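Local coordinates for protein serine-threonine phosphatase 2C (Toxoplasma gondii, PDB 2I44) that probably removes phosphate from phosphoserine and phosphothreonine residues of proteins as a metal-dependent PP2C-family phosphatase, and binds calcium ions, at residues E87-E90 with M91-D95; R253-P256 with Q257-V260; L109-A112 with V113-M116; Y117-A120 with D121-L124. All coordinates share one frame; numbering follows the deposited sequence.

Along the chain the contacts come in the order 1, 3, 4, 2. Interaction 1 is the C-terminal end of helix 83-92; interactions 3 and 4 are adjoining eight-residue stretches of the next helix, 98-130, their centres about 12 Å apart. Interaction 1 touches interaction 3, Val-88 CG2 lying 4.1 Å from Leu-109 CD2. These three belong to the helical layer against one sheet of the PP2C beta sandwich, whereas the turn of interaction 2 connects the two sheets, joining strand 248-253 of one to strand 258-264 of the other. It does not touch the others; its centre is about 31 Å from that of interaction 4, across the chain's centre. Interaction 4 lies nearest the calcium site.

Interaction 1: E87-E90 with M91-D95; sequences EVTE and MLRSD
The C-terminal end of helix 83-92 is built here, where Arg-93 is the first residue to leave helical angles. Thr-89 and Arg-93 run side by side, one turn apart. With CG2 anti to the backbone N (chi1 -71° for OG1), the threonine methyl lies over one face of the guanidinium, toward its rim, 3.6 Å from Arg-93 CZ. The arginine chain is extended from CG to NE, which carries the flat group across that methyl; a beta-branched residue suits the place because its second branch, OG1, can turn back to make a weak bond to the carbonyl of Trp-85. The backbone closes the last turns: Leu-92 N donates to Val-88 O at 3.1 Å, and Arg-93 N reaches Thr-89 O at 3.1 Å, with a bent N-H angle of 137° and a second, weak bond to Glu-90 O. On the apolar side Val-88 CG1 and Leu-92 CD1 are 4.0 Å apart, both side chains pointing the same way. Arg-93 NH2 makes a weak hydrogen bond to Pro-48 O. Val-88 and the selenomethionine Met-91 pack on Leu-108 of helix 98-130, while Leu-92 meets the loop residues Arg-50 and Lys-147.

Interaction 2: R253-P256 with Q257-V260; sequences RVTP and QHRV
Val-254 overlaps His-258 obliquely, its CG1 lying 4.0 Å from His-258 CB, while Val-254 CA sits over one face of the imidazole toward the rim. Between them the chain reverses in a type I beta turn from Thr-255 to His-258. Proline suits its second position, since the ring holds phi at -56°. The turn closes with His-258 N donating to Thr-255 O at 2.9 Å; the donor stands well above the carbonyl plane. Arg-259 NH1 gives a short bond of 2.7 Å to Pro-256 O, fairly straight at 159°, received in the carbonyl plane on a lone pair and lying close to the guanidinium plane. The arginine can bring its end back to the turn because its chain folds at chi2 (-85°), and its NE makes a salt bridge with Glu-165, so NE and NH1 each have a partner, which limits the rotation of the group. Gln-257 also bends at chi2, laying NE2 3.5 Å from Pro-256 CB. Arg-259 and Val-260 of strand 258-264 both face Gly-163 of the antiparallel strand 159-166, a classic beta bulge. Val-254 and His-258 pack on Phe-320 of strand 313-320, and Val-260 meets Val-278 and Met-282 of helix 274-286.

Interaction 3: L109-A112 with V113-M116; sequences LDQA and VDDM
Gln-111 holds CG on the far side of CB from the backbone nitrogen and then folds at chi2 (63°), while Asp-115 swings CG to the side of its backbone N; together these torsions bring amide and carboxylate together one helical turn apart. Gln-111 NE2 donates to Asp-115 OD1 at 2.8 Å. The acceptor lies almost in the amide plane, but the nitrogen approaches from above the carboxylate, the two planes being 57° apart, and the N-H is bent at 136°. A long, flexible amide suits the exposed position because it can fold back over the turn. Its NE2 also gives a hydrogen to a water at 2.7 Å, which in turn makes a weak bond to Asp-114 OD2, an oxygen chiefly paired in a salt bridge with Lys-118. Asp-115 OD2 is bonded to Ser-82 OG, so both carboxylate oxygens have partners. The helix itself is regularly bonded, as in Asp-115 N to Gln-111 O at 2.9 Å. The other side of the helix is apolar and faces the protein: Val-113 lies on Val-144 and Ala-151 of strands 137-146 and 149-155, small Ala-112 fits against Ala-84 of helix 83-92 and Leu-79 of helix 66-80, and the selenomethionine Met-116 reaches Val-75, Leu-79 and Thr-142.

Interaction 4: Y117-A120 with D121-L124; sequences YKNA and DNEL
The backbone of 117-124 is an unbroken alpha-helix in which each donor on 121-124 meets the carbonyl four residues earlier, beginning with Asp-121 N to Tyr-117 O at 2.9 Å and ending with Leu-124 N to Ala-120 O. Across this turn Asn-119 and Asn-122, three residues apart on the outer side, are linked by a water. It donates to Asn-119 OD1 at 2.7 Å and accepts from Asn-122 ND2 at 2.6 Å. Both asparagines keep CG beside the backbone N (chi1 -68° and -69°), which sets their amides near each other, yet the direct distance from Asn-119 OD1 to Asn-122 ND2 is 4.3 Å, a span suited to a single bridging water. Asn-122 CG comes within 3.1 Å of Lys-118 O. The inner side carries buried polar groups with partners elsewhere: Asp-121 forms a salt bridge with Lys-239 and takes a bond from Gly-234 N, and the Tyr-117 hydroxyl is bonded to Thr-142 and Ser-140 of strand 137-146. Ala-120 and Leu-124 pack on Phe-233 of strand 233-234, and Glu-123 bonds Gln-78 of helix 66-80.

Interaction 1: E87-E90 with M91-D95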
ATOM      1  N   GLU A  87      -0.914   6.647 -22.523  1.00 26.88           N
ATOM      2  CA  GLU A  87      -0.371   7.964 -22.827  1.00 27.91           C
ATOM      3  C   GLU A  87       0.977   8.131 -22.138  1.00 27.13           C
ATOM      4  O   GLU A  87       1.816   8.905 -22.594  1.00 27.20           O
ATOM      5  CB  GLU A  87      -1.329   9.076 -22.378  1.00 29.41           C
ATOM      6  CG  GLU A  87      -2.765   8.856 -22.797  1.00 34.52           C
ATOM      7  CD  GLU A  87      -3.569  10.144 -22.879  1.00 38.69           C
ATOM      8  OE1 GLU A  87      -3.280  11.098 -22.115  1.00 39.02           O
ATOM      9  OE2 GLU A  87      -4.500  10.194 -23.710  1.00 41.41           O
ATOM     10  N   VAL A  88       1.190   7.415 -21.036  1.00 26.84           N
ATOM     11  CA  VAL A  88       2.478   7.508 -20.354  1.00 26.67           C
ATOM     12  C   VAL A  88       3.506   6.774 -21.206  1.00 26.36           C
ATOM     13  O   VAL A  88       4.636   7.231 -21.376  1.00 27.09           O
ATOM     14  CB  VAL A  88       2.445   6.864 -18.949  1.00 25.56           C
ATOM     15  CG1 VAL A  88       3.867   6.675 -18.426  1.00 26.12           C
ATOM     16  CG2 VAL A  88       1.669   7.744 -17.999  1.00 25.53           C
ATOM     17  N   THR A  89       3.099   5.635 -21.748  1.00 25.49           N
ATOM     18  CA  THR A  89       3.980   4.846 -22.585  1.00 26.64           C
ATOM     19  C   THR A  89       4.288   5.585 -23.891  1.00 26.26           C
ATOM     20  O   THR A  89       5.440   5.654 -24.307  1.00 25.35           O
ATOM     21  CB  THR A  89       3.353   3.469 -22.893  1.00 26.73           C
ATOM     22  OG1 THR A  89       3.372   2.668 -21.706  1.00 28.88           O
ATOM     23  CG2 THR A  89       4.135   2.742 -23.982  1.00 29.61           C
ATOM     24  N   GLU A  90       3.263   6.147 -24.525  1.00 27.30           N
ATOM     25  CA  GLU A  90       3.459   6.866 -25.780  1.00 29.73           C
ATOM     26  C   GLU A  90       4.423   8.039 -25.642  1.00 30.27           C
ATOM     27  O   GLU A  90       5.268   8.265 -26.519  1.00 30.26           O
ATOM     28  CB  GLU A  90       2.122   7.379 -26.310  1.00 33.20           C
ATOM     29  CG  GLU A  90       1.099   6.291 -26.579  1.00 39.17           C
ATOM     30  CD  GLU A  90      -0.176   6.841 -27.190  1.00 44.85           C
ATOM     31  OE1 GLU A  90      -0.106   7.353 -28.334  1.00 46.97           O
ATOM     32  OE2 GLU A  90      -1.240   6.766 -26.528  1.00 47.00           O
HETATM   33  N   MSE A  91       4.299   8.783 -24.545  1.00 31.01           N
HETATM   34  CA  MSE A  91       5.152   9.944 -24.309  1.00 33.28           C
HETATM   35  C   MSE A  91       6.592   9.548 -24.017  1.00 32.02           C
HETATM   36  O   MSE A  91       7.527  10.237 -24.427  1.00 33.10           O
HETATM   37  CB  MSE A  91       4.608  10.779 -23.155  1.00 36.16           C
HETATM   38  CG  MSE A  91       5.317  12.116 -22.995  1.00 41.73           C
HETATM   39 SE   MSE A  91       4.564  13.160 -21.565  1.00 52.14          SE
HETATM   40  CE  MSE A  91       2.894  13.645 -22.411  1.00 44.20           C
ATOM     41  N   LEU A  92       6.778   8.443 -23.303  1.00 31.21           N
ATOM     42  CA  LEU A  92       8.127   7.979 -22.999  1.00 30.19           C
ATOM     43  C   LEU A  92       8.805   7.501 -24.284  1.00 30.90           C
ATOM     44  O   LEU A  92      10.029   7.524 -24.395  1.00 31.41           O
ATOM     45  CB  LEU A  92       8.091   6.839 -21.967  1.00 27.99           C
ATOM     46  CG  LEU A  92       7.755   7.228 -20.519  1.00 26.88           C
ATOM     47  CD1 LEU A  92       7.607   5.988 -19.665  1.00 24.50           C
ATOM     48  CD2 LEU A  92       8.850   8.135 -19.971  1.00 26.31           C
ATOM     49  N   ARG A  93       7.999   7.073 -25.253  1.00 31.46           N
ATOM     50  CA  ARG A  93       8.519   6.585 -26.527  1.00 32.12           C
ATOM     51  C   ARG A  93       8.507   7.655 -27.619  1.00 34.19           C
ATOM     52  O   ARG A  93       8.768   7.358 -28.788  1.00 34.24           O
ATOM     53  CB  ARG A  93       7.699   5.378 -26.992  1.00 29.98           C
ATOM     54  CG  ARG A  93       7.871   4.158 -26.109  1.00 29.08           C
ATOM     55  CD  ARG A  93       6.974   3.004 -26.522  1.00 28.83           C
ATOM     56  NE  ARG A  93       7.177   1.861 -25.638  1.00 30.17           N
ATOM     57  CZ  ARG A  93       6.515   0.709 -25.728  1.00 32.69           C
ATOM     58  NH1 ARG A  93       5.596   0.536 -26.672  1.00 32.31           N
ATOM     59  NH2 ARG A  93       6.779  -0.273 -24.871  1.00 31.58           N
ATOM     60  N   SER A  94       8.218   8.897 -27.237  1.00 34.86           N
ATOM     61  CA  SER A  94       8.139   9.998 -28.198  1.00 35.61           C
ATOM     62  C   SER A  94       9.348  10.924 -28.171  1.00 36.09           C
ATOM     63  O   SER A  94      10.256  10.758 -27.363  1.00 36.11           O
ATOM     64  CB  SER A  94       6.906  10.844 -27.918  1.00 35.31           C
ATOM     65  OG  SER A  94       7.144  11.666 -26.788  1.00 36.58           O
ATOM     66  N   ASP A  95       9.331  11.909 -29.067  1.00 37.36           N
ATOM     67  CA  ASP A  95      10.395  12.904 -29.165  1.00 38.75           C
ATOM     68  C   ASP A  95      10.151  14.016 -28.147  1.00 39.20           C
ATOM     69  O   ASP A  95      11.101  14.597 -27.610  1.00 40.94           O
ATOM     70  CB  ASP A  95      10.442  13.504 -30.573  1.00 39.66           C
ATOM     71  CG  ASP A  95      11.020  12.545 -31.592  1.00 40.67           C
ATOM     72  OD1 ASP A  95      12.134  12.036 -31.347  1.00 42.66           O
ATOM     73  OD2 ASP A  95      10.375  12.306 -32.635  1.00 42.77           O
TER

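Interaction 2: R253-P256 with Q257-V260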
ATOM      1  N   ARG A 253       9.382  13.787  -6.968  1.00 24.08           N
ATOM      2  CA  ARG A 253      10.534  13.688  -7.860  1.00 25.30           C
ATOM      3  C   ARG A 253      11.640  12.969  -7.105  1.00 25.21           C
ATOM      4  O   ARG A 253      11.952  13.333  -5.971  1.00 27.06           O
ATOM      5  CB  ARG A 253      11.066  15.066  -8.242  1.00 27.90           C
ATOM      6  CG  ARG A 253      10.160  15.922  -9.083  1.00 31.10           C
ATOM      7  CD  ARG A 253      10.791  17.304  -9.262  1.00 35.35           C
ATOM      8  NE  ARG A 253       9.954  18.195 -10.065  1.00 41.43           N
ATOM      9  CZ  ARG A 253       9.919  18.201 -11.396  1.00 42.39           C
ATOM     10  NH1 ARG A 253      10.683  17.363 -12.090  1.00 42.04           N
ATOM     11  NH2 ARG A 253       9.111  19.038 -12.033  1.00 44.52           N
ATOM     12  N   VAL A 254      12.226  11.947  -7.712  1.00 24.17           N
ATOM     13  CA  VAL A 254      13.316  11.247  -7.058  1.00 23.77           C
ATOM     14  C   VAL A 254      14.562  12.099  -7.292  1.00 25.45           C
ATOM     15  O   VAL A 254      15.038  12.212  -8.420  1.00 25.80           O
ATOM     16  CB  VAL A 254      13.542   9.858  -7.667  1.00 23.92           C
ATOM     17  CG1 VAL A 254      14.666   9.147  -6.929  1.00 22.66           C
ATOM     18  CG2 VAL A 254      12.252   9.044  -7.606  1.00 23.04           C
ATOM     19  N   THR A 255      15.079  12.716  -6.236  1.00 25.61           N
ATOM     20  CA  THR A 255      16.267  13.552  -6.367  1.00 24.66           C
ATOM     21  C   THR A 255      17.519  12.772  -5.975  1.00 24.88           C
ATOM     22  O   THR A 255      17.433  11.675  -5.422  1.00 22.66           O
ATOM     23  CB  THR A 255      16.179  14.785  -5.459  1.00 24.59           C
ATOM     24  OG1 THR A 255      16.388  14.387  -4.097  1.00 23.81           O
ATOM     25  CG2 THR A 255      14.811  15.447  -5.597  1.00 24.88           C
ATOM     26  N   PRO A 256      18.704  13.333  -6.256  1.00 24.01           N
ATOM     27  CA  PRO A 256      19.957  12.656  -5.911  1.00 26.56           C
ATOM     28  C   PRO A 256      20.046  12.313  -4.424  1.00 25.60           C
ATOM     29  O   PRO A 256      20.718  11.357  -4.041  1.00 26.74           O
ATOM     30  CB  PRO A 256      21.020  13.667  -6.332  1.00 26.64           C
ATOM     31  CG  PRO A 256      20.387  14.320  -7.528  1.00 27.28           C
ATOM     32  CD  PRO A 256      18.966  14.549  -7.047  1.00 26.34           C
ATOM     33  N   GLN A 257      19.363  13.097  -3.593  1.00 26.43           N
ATOM     34  CA  GLN A 257      19.374  12.887  -2.147  1.00 27.02           C
ATOM     35  C   GLN A 257      18.430  11.790  -1.666  1.00 26.45           C
ATOM     36  O   GLN A 257      18.558  11.311  -0.535  1.00 25.56           O
ATOM     37  CB  GLN A 257      19.040  14.192  -1.415  1.00 28.16           C
ATOM     38  CG  GLN A 257      20.084  15.290  -1.572  1.00 31.79           C
ATOM     39  CD  GLN A 257      20.200  15.797  -2.999  1.00 32.05           C
ATOM     40  OE1 GLN A 257      19.221  16.255  -3.594  1.00 33.37           O
ATOM     41  NE2 GLN A 257      21.400  15.723  -3.552  1.00 31.38           N
ATOM     42  N   HIS A 258      17.473  11.399  -2.502  1.00 26.55           N
ATOM     43  CA  HIS A 258      16.549  10.339  -2.110  1.00 26.42           C
ATOM     44  C   HIS A 258      17.321   9.030  -1.957  1.00 26.48           C
ATOM     45  O   HIS A 258      17.926   8.529  -2.908  1.00 27.16           O
ATOM     46  CB  HIS A 258      15.420  10.225  -3.136  1.00 27.01           C
ATOM     47  CG  HIS A 258      14.376  11.287  -2.981  1.00 27.19           C
ATOM     48  ND1 HIS A 258      13.150  11.048  -2.395  1.00 29.37           N
ATOM     49  CD2 HIS A 258      14.411  12.613  -3.246  1.00 27.31           C
ATOM     50  CE1 HIS A 258      12.478  12.181  -2.301  1.00 26.41           C
ATOM     51  NE2 HIS A 258      13.221  13.146  -2.810  1.00 29.88           N
ATOM     52  N   ARG A 259      17.299   8.485  -0.744  1.00 24.86           N
ATOM     53  CA  ARG A 259      18.046   7.274  -0.432  1.00 23.30           C
ATOM     54  C   ARG A 259      17.252   5.983  -0.327  1.00 23.21           C
ATOM     55  O   ARG A 259      17.679   4.943  -0.831  1.00 20.47           O
ATOM     56  CB  ARG A 259      18.807   7.474   0.880  1.00 25.63           C
ATOM     57  CG  ARG A 259      19.845   8.574   0.839  1.00 29.00           C
ATOM     58  CD  ARG A 259      21.171   8.069   0.294  1.00 30.05           C
ATOM     59  NE  ARG A 259      22.123   9.165   0.121  1.00 34.02           N
ATOM     60  CZ  ARG A 259      22.068  10.064  -0.858  1.00 35.42           C
ATOM     61  NH1 ARG A 259      21.104  10.001  -1.773  1.00 35.40           N
ATOM     62  NH2 ARG A 259      22.972  11.037  -0.919  1.00 33.69           N
ATOM     63  N   VAL A 260      16.103   6.029   0.331  1.00 20.26           N
ATOM     64  CA  VAL A 260      15.345   4.805   0.494  1.00 20.49           C
ATOM     65  C   VAL A 260      13.848   5.010   0.694  1.00 20.57           C
ATOM     66  O   VAL A 260      13.407   5.985   1.296  1.00 19.28           O
ATOM     67  CB  VAL A 260      15.920   3.996   1.680  1.00 20.83           C
ATOM     68  CG1 VAL A 260      15.906   4.855   2.943  1.00 21.24           C
ATOM     69  CG2 VAL A 260      15.135   2.712   1.882  1.00 20.94           C
TER

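Interaction 3: L109-A112 with V113-M116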
ATOM      1  N   LEU A 109       0.693  10.199 -14.535  1.00 22.36           N
ATOM      2  CA  LEU A 109       0.943   9.137 -13.565  1.00 21.94           C
ATOM      3  C   LEU A 109      -0.135   9.148 -12.486  1.00 21.90           C
ATOM      4  O   LEU A 109      -0.605   8.098 -12.061  1.00 23.32           O
ATOM      5  CB  LEU A 109       2.320   9.309 -12.916  1.00 21.12           C
ATOM      6  CG  LEU A 109       3.546   9.107 -13.808  1.00 23.17           C
ATOM      7  CD1 LEU A 109       4.822   9.391 -13.009  1.00 24.53           C
ATOM      8  CD2 LEU A 109       3.552   7.682 -14.337  1.00 20.26           C
ATOM      9  N   ASP A 110      -0.517  10.340 -12.043  1.00 21.33           N
ATOM     10  CA  ASP A 110      -1.545  10.490 -11.023  1.00 21.44           C
ATOM     11  C   ASP A 110      -2.823   9.830 -11.523  1.00 21.80           C
ATOM     12  O   ASP A 110      -3.393   8.951 -10.865  1.00 19.05           O
ATOM     13  CB  ASP A 110      -1.789  11.985 -10.740  1.00 24.85           C
ATOM     14  CG  ASP A 110      -2.977  12.233  -9.813  1.00 28.56           C
ATOM     15  OD1 ASP A 110      -4.120  11.905 -10.196  1.00 33.16           O
ATOM     16  OD2 ASP A 110      -2.773  12.767  -8.701  1.00 30.66           O
ATOM     17  N   GLN A 111      -3.261  10.251 -12.703  1.00 20.09           N
ATOM     18  CA  GLN A 111      -4.475   9.719 -13.307  1.00 20.30           C
ATOM     19  C   GLN A 111      -4.433   8.206 -13.516  1.00 18.71           C
ATOM     20  O   GLN A 111      -5.433   7.516 -13.311  1.00 19.35           O
ATOM     21  CB  GLN A 111      -4.734  10.416 -14.648  1.00 21.35           C
ATOM     22  CG  GLN A 111      -6.006   9.975 -15.339  1.00 22.67           C
ATOM     23  CD  GLN A 111      -7.245  10.313 -14.535  1.00 24.66           C
ATOM     24  OE1 GLN A 111      -7.475  11.476 -14.188  1.00 28.78           O
ATOM     25  NE2 GLN A 111      -8.052   9.302 -14.232  1.00 24.49           N
ATOM     26  N   ALA A 112      -3.284   7.684 -13.930  1.00 19.35           N
ATOM     27  CA  ALA A 112      -3.159   6.247 -14.159  1.00 17.68           C
ATOM     28  C   ALA A 112      -3.302   5.461 -12.854  1.00 17.34           C
ATOM     29  O   ALA A 112      -3.937   4.408 -12.818  1.00 16.62           O
ATOM     30  CB  ALA A 112      -1.811   5.931 -14.815  1.00 19.61           C
ATOM     31  N   VAL A 113      -2.694   5.965 -11.788  1.00 15.40           N
ATOM     32  CA  VAL A 113      -2.769   5.290 -10.496  1.00 16.22           C
ATOM     33  C   VAL A 113      -4.215   5.333 -10.022  1.00 15.58           C
ATOM     34  O   VAL A 113      -4.729   4.364  -9.474  1.00 16.07           O
ATOM     35  CB  VAL A 113      -1.838   5.966  -9.463  1.00 15.48           C
ATOM     36  CG1 VAL A 113      -2.065   5.386  -8.070  1.00 13.16           C
ATOM     37  CG2 VAL A 113      -0.389   5.753  -9.877  1.00 16.31           C
ATOM     38  N   ASP A 114      -4.876   6.458 -10.260  1.00 16.95           N
ATOM     39  CA  ASP A 114      -6.264   6.597  -9.860  1.00 19.65           C
ATOM     40  C   ASP A 114      -7.110   5.555 -10.589  1.00 17.86           C
ATOM     41  O   ASP A 114      -7.953   4.889  -9.981  1.00 15.48           O
ATOM     42  CB  ASP A 114      -6.781   8.000 -10.184  1.00 20.59           C
ATOM     43  CG  ASP A 114      -8.045   8.331  -9.420  1.00 25.70           C
ATOM     44  OD1 ASP A 114      -7.946   8.550  -8.196  1.00 26.81           O
ATOM     45  OD2 ASP A 114      -9.136   8.356 -10.029  1.00 25.36           O
ATOM     46  N   ASP A 115      -6.881   5.422 -11.894  1.00 18.14           N
ATOM     47  CA  ASP A 115      -7.613   4.455 -12.712  1.00 18.01           C
ATOM     48  C   ASP A 115      -7.349   3.038 -12.226  1.00 16.93           C
ATOM     49  O   ASP A 115      -8.257   2.211 -12.168  1.00 15.36           O
ATOM     50  CB  ASP A 115      -7.190   4.563 -14.176  1.00 21.23           C
ATOM     51  CG  ASP A 115      -7.786   5.767 -14.867  1.00 24.68           C
ATOM     52  OD1 ASP A 115      -8.525   6.523 -14.204  1.00 26.79           O
ATOM     53  OD2 ASP A 115      -7.515   5.961 -16.075  1.00 29.02           O
HETATM   54  N   MSE A 116      -6.094   2.766 -11.888  1.00 17.37           N
HETATM   55  CA  MSE A 116      -5.707   1.447 -11.401  1.00 18.75           C
HETATM   56  C   MSE A 116      -6.505   1.044 -10.162  1.00 18.47           C
HETATM   57  O   MSE A 116      -7.084  -0.044 -10.102  1.00 16.40           O
HETATM   58  CB  MSE A 116      -4.215   1.430 -11.064  1.00 21.27           C
HETATM   59  CG  MSE A 116      -3.743   0.134 -10.413  1.00 24.51           C
HETATM   60 SE   MSE A 116      -1.879   0.200  -9.813  1.00 37.76          SE
HETATM   61  CE  MSE A 116      -2.158   0.997  -8.083  1.00 29.09           C
TER
HETATM   62  O   HOH W   1     -10.316   9.764 -12.831  1.00 35.94           O

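Interaction 4: Y117-A120 with D121-L124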
ATOM      1  N   TYR A 117      -6.532   1.931  -9.174  1.00 16.98           N
ATOM      2  CA  TYR A 117      -7.247   1.659  -7.937  1.00 17.70           C
ATOM      3  C   TYR A 117      -8.721   1.357  -8.158  1.00 17.33           C
ATOM      4  O   TYR A 117      -9.209   0.305  -7.755  1.00 15.43           O
ATOM      5  CB  TYR A 117      -7.090   2.835  -6.969  1.00 18.03           C
ATOM      6  CG  TYR A 117      -5.884   2.691  -6.067  1.00 17.78           C
ATOM      7  CD1 TYR A 117      -5.948   1.924  -4.901  1.00 16.81           C
ATOM      8  CD2 TYR A 117      -4.656   3.262  -6.413  1.00 17.45           C
ATOM      9  CE1 TYR A 117      -4.816   1.729  -4.102  1.00 17.77           C
ATOM     10  CE2 TYR A 117      -3.520   3.069  -5.622  1.00 17.19           C
ATOM     11  CZ  TYR A 117      -3.608   2.302  -4.469  1.00 17.68           C
ATOM     12  OH  TYR A 117      -2.492   2.125  -3.680  1.00 14.94           O
ATOM     13  N   LYS A 118      -9.422   2.272  -8.810  1.00 18.85           N
ATOM     14  CA  LYS A 118     -10.845   2.092  -9.055  1.00 18.34           C
ATOM     15  C   LYS A 118     -11.175   0.888  -9.927  1.00 18.65           C
ATOM     16  O   LYS A 118     -12.133   0.175  -9.649  1.00 17.14           O
ATOM     17  CB  LYS A 118     -11.430   3.371  -9.655  1.00 22.20           C
ATOM     18  CG  LYS A 118     -11.426   4.539  -8.674  1.00 24.12           C
ATOM     19  CD  LYS A 118     -11.705   5.857  -9.362  1.00 26.13           C
ATOM     20  CE  LYS A 118     -11.705   7.007  -8.374  1.00 26.34           C
ATOM     21  NZ  LYS A 118     -11.613   8.327  -9.057  1.00 27.87           N
ATOM     22  N   ASN A 119     -10.379   0.647 -10.966  1.00 19.79           N
ATOM     23  CA  ASN A 119     -10.640  -0.490 -11.847  1.00 18.93           C
ATOM     24  C   ASN A 119     -10.279  -1.809 -11.178  1.00 19.62           C
ATOM     25  O   ASN A 119     -10.978  -2.815 -11.340  1.00 18.12           O
ATOM     26  CB  ASN A 119      -9.881  -0.339 -13.170  1.00 18.67           C
ATOM     27  CG  ASN A 119     -10.419   0.800 -14.014  1.00 20.08           C
ATOM     28  OD1 ASN A 119     -11.604   1.128 -13.940  1.00 17.74           O
ATOM     29  ND2 ASN A 119      -9.557   1.401 -14.826  1.00 16.94           N
ATOM     30  N   ALA A 120      -9.190  -1.808 -10.416  1.00 17.82           N
ATOM     31  CA  ALA A 120      -8.792  -3.023  -9.724  1.00 16.19           C
ATOM     32  C   ALA A 120      -9.821  -3.345  -8.652  1.00 15.43           C
ATOM     33  O   ALA A 120     -10.098  -4.512  -8.382  1.00 16.11           O
ATOM     34  CB  ALA A 120      -7.422  -2.853  -9.103  1.00 16.16           C
ATOM     35  N   ASP A 121     -10.403  -2.321  -8.036  1.00 14.90           N
ATOM     36  CA  ASP A 121     -11.387  -2.598  -6.999  1.00 16.37           C
ATOM     37  C   ASP A 121     -12.701  -3.090  -7.583  1.00 15.78           C
ATOM     38  O   ASP A 121     -13.346  -3.963  -7.008  1.00 16.06           O
ATOM     39  CB  ASP A 121     -11.651  -1.379  -6.113  1.00 14.88           C
ATOM     40  CG  ASP A 121     -12.444  -1.745  -4.865  1.00 16.03           C
ATOM     41  OD1 ASP A 121     -12.013  -2.677  -4.146  1.00 15.86           O
ATOM     42  OD2 ASP A 121     -13.492  -1.117  -4.605  1.00 17.15           O
ATOM     43  N   ASN A 122     -13.106  -2.535  -8.721  1.00 17.78           N
ATOM     44  CA  ASN A 122     -14.353  -2.974  -9.343  1.00 19.09           C
ATOM     45  C   ASN A 122     -14.239  -4.454  -9.673  1.00 18.29           C
ATOM     46  O   ASN A 122     -15.150  -5.230  -9.403  1.00 20.22           O
ATOM     47  CB  ASN A 122     -14.651  -2.179 -10.623  1.00 18.69           C
ATOM     48  CG  ASN A 122     -15.003  -0.737 -10.341  1.00 20.59           C
ATOM     49  OD1 ASN A 122     -15.452  -0.398  -9.243  1.00 20.18           O
ATOM     50  ND2 ASN A 122     -14.817   0.124 -11.337  1.00 21.63           N
ATOM     51  N   GLU A 123     -13.104  -4.847 -10.237  1.00 18.56           N
ATOM     52  CA  GLU A 123     -12.895  -6.238 -10.605  1.00 20.57           C
ATOM     53  C   GLU A 123     -12.850  -7.135  -9.368  1.00 19.47           C
ATOM     54  O   GLU A 123     -13.412  -8.231  -9.362  1.00 16.22           O
ATOM     55  CB  GLU A 123     -11.599  -6.389 -11.398  1.00 22.59           C
ATOM     56  CG  GLU A 123     -11.506  -7.715 -12.135  1.00 28.76           C
ATOM     57  CD  GLU A 123     -10.140  -7.947 -12.743  1.00 30.66           C
ATOM     58  OE1 GLU A 123      -9.456  -6.947 -13.061  1.00 32.09           O
ATOM     59  OE2 GLU A 123      -9.757  -9.124 -12.910  1.00 31.02           O
ATOM     60  N   LEU A 124     -12.177  -6.666  -8.324  1.00 18.21           N
ATOM     61  CA  LEU A 124     -12.087  -7.436  -7.087  1.00 18.95           C
ATOM     62  C   LEU A 124     -13.481  -7.630  -6.467  1.00 18.27           C
ATOM     63  O   LEU A 124     -13.857  -8.745  -6.098  1.00 17.76           O
ATOM     64  CB  LEU A 124     -11.167  -6.730  -6.083  1.00 18.76           C
ATOM     65  CG  LEU A 124     -10.994  -7.426  -4.729  1.00 21.66           C
ATOM     66  CD1 LEU A 124     -10.342  -8.787  -4.934  1.00 19.81           C
ATOM     67  CD2 LEU A 124     -10.144  -6.565  -3.801  1.00 19.66           C
TER
HETATM   68  O   HOH W   2     -13.732  -0.567 -13.578  1.00 20.49           O